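Local coordinates for uncharacterized protein VP1736 (Vibrio parahaemolyticus, PDB 3LXQ) that is of unknown function but carries a sulfatase-family domain of the alkaline phosphatase superfamily, at residues D49-K52 and M53-V57. Residues are numbered along the deposited sequence; the frame is centred on the assembly and turned at random.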
loop_
_atom_site.group_PDB
_atom_site.type_symbol
_atom_site.label_atom_id
_atom_site.label_comp_id
_atom_site.label_asym_id
_atom_site.label_seq_id
_atom_site.Cartn_x
_atom_site.Cartn_y
_atom_site.Cartn_z
ATOM N N ASP A 49 -27.855 -1.630 8.100
ATOM C CA ASP A 49 -28.543 -0.810 7.102
ATOM C C ASP A 49 -27.529 0.002 6.321
ATOM O O ASP A 49 -26.594 0.551 6.903
ATOM C CB ASP A 49 -29.552 0.111 7.782
ATOM C CG ASP A 49 -30.293 -0.581 8.910
ATOM O OD1 ASP A 49 -31.509 -0.342 9.045
ATOM O OD2 ASP A 49 -29.655 -1.376 9.648
ATOM N N ASN A 50 -27.708 0.057 5.006
ATOM C CA ASN A 50 -26.808 0.795 4.129
ATOM C C ASN A 50 -26.562 2.222 4.613
ATOM O O ASN A 50 -25.425 2.699 4.619
ATOM C CB ASN A 50 -27.348 0.817 2.700
ATOM C CG ASN A 50 -27.010 -0.443 1.922
ATOM O OD1 ASN A 50 -26.654 -1.478 2.495
ATOM N ND2 ASN A 50 -27.119 -0.358 0.602
ATOM N N GLN A 51 -27.641 2.882 5.029
ATOM C CA GLN A 51 -27.590 4.253 5.519
ATOM C C GLN A 51 -26.713 4.392 6.756
ATOM O O GLN A 51 -25.764 5.174 6.745
ATOM C CB GLN A 51 -28.999 4.762 5.829
ATOM C CG GLN A 51 -29.068 6.265 6.011
ATOM C CD GLN A 51 -29.345 6.997 4.707
ATOM O OE1 GLN A 51 -30.399 7.622 4.548
ATOM N NE2 GLN A 51 -28.408 6.914 3.764
ATOM N N LYS A 52 -27.038 3.646 7.813
ATOM C CA LYS A 52 -26.236 3.638 9.036
ATOM C C LYS A 52 -24.750 3.329 8.740
ATOM O O LYS A 52 -23.852 4.026 9.219
ATOM C CB LYS A 52 -26.808 2.650 10.066
ATOM C CG LYS A 52 -25.992 2.570 11.355
ATOM C CD LYS A 52 -26.602 1.655 12.389
ATOM C CE LYS A 52 -25.634 1.479 13.554
ATOM N NZ LYS A 52 -26.169 0.565 14.602
HETATM N N MSE A 53 -24.517 2.301 7.928
HETATM C CA MSE A 53 -23.178 1.886 7.532
HETATM C C MSE A 53 -22.405 2.996 6.793
HETATM O O MSE A 53 -21.296 3.378 7.217
HETATM C CB MSE A 53 -23.268 0.579 6.717
HETATM C CG MSE A 53 -21.942 -0.097 6.412
HETATM SE SE MSE A 53 -21.176 0.565 4.734
HETATM C CE MSE A 53 -22.259 -0.496 3.514
ATOM N N LEU A 54 -22.987 3.523 5.716
ATOM C CA LEU A 54 -22.352 4.595 4.956
ATOM C C LEU A 54 -22.049 5.828 5.803
ATOM O O LEU A 54 -21.007 6.464 5.630
ATOM C CB LEU A 54 -23.201 5.018 3.754
ATOM C CG LEU A 54 -22.953 4.415 2.368
ATOM C CD1 LEU A 54 -21.618 3.671 2.293
ATOM C CD2 LEU A 54 -24.096 3.512 1.953
ATOM N N ASP A 55 -22.967 6.174 6.704
ATOM C CA ASP A 55 -22.775 7.346 7.545
ATOM C C ASP A 55 -21.565 7.174 8.440
ATOM O O ASP A 55 -20.746 8.088 8.556
ATOM C CB ASP A 55 -24.038 7.663 8.366
ATOM C CG ASP A 55 -25.157 8.222 7.516
ATOM O OD1 ASP A 55 -24.904 8.574 6.341
ATOM O OD2 ASP A 55 -26.293 8.310 8.022
ATOM N N LEU A 56 -21.430 5.991 9.035
ATOM C CA LEU A 56 -20.319 5.726 9.924
ATOM C C LEU A 56 -19.006 5.638 9.153
ATOM O O LEU A 56 -17.964 6.029 9.679
ATOM C CB LEU A 56 -20.557 4.462 10.756
ATOM C CG LEU A 56 -21.678 4.569 11.796
ATOM C CD1 LEU A 56 -22.015 3.188 12.338
ATOM C CD2 LEU A 56 -21.309 5.538 12.934
ATOM N N VAL A 57 -19.066 5.137 7.915
ATOM C CA VAL A 57 -17.888 5.056 7.039
ATOM C C VAL A 57 -17.430 6.470 6.653
ATOM O O VAL A 57 -16.263 6.833 6.856
ATOM C CB VAL A 57 -18.154 4.133 5.798
ATOM C CG1 VAL A 57 -17.069 4.264 4.742
ATOM C CG2 VAL A 57 -18.278 2.666 6.236
#
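Lys52 lays its aliphatic chain alongside Leu56, one helical turn further on, the two side chains pointing the same way, with Lys52 CG 4.1 Å from Leu56 CD1. The lysine is stretched straight from a CG set opposite its own backbone N (chi1 179°), so its methylenes flank the leucine methyl while NZ reaches past it to a salt bridge with Asp426. A long chain with a charged end suits this place at the margin of a helix-helix interface. On another face of the helix, the methylene CG of Gln51 passes 4.0 Å from Asp55 OD2, amide and carboxylate planes nearly parallel (14° apart); polar side chains suit this exposed face, and Asp55 OD1 forms a salt bridge with Arg58. Leu54 lies back along the carbonyl of Asn50. Beneath these side chains runs the first turn of the helix. Asp49 stands at the N-cap; its side chain makes no capping bond, though a carboxylate here probably still suits the positive end of the helix dipole. Its carbonyl O accepts from Met53 N at 2.9 Å, and Asn50 O receives Leu54 N at 2.8 Å. The same i to i+4 pattern continues from Gln51 to Asp55 and from Lys52 to Leu56. Helix 50-61 rests on the C-terminal helix 422-441: buried, apolar Met53 (selenomethionine) touches Lys437, Leu54 touches Phe434, and Leu56 meets Ala430.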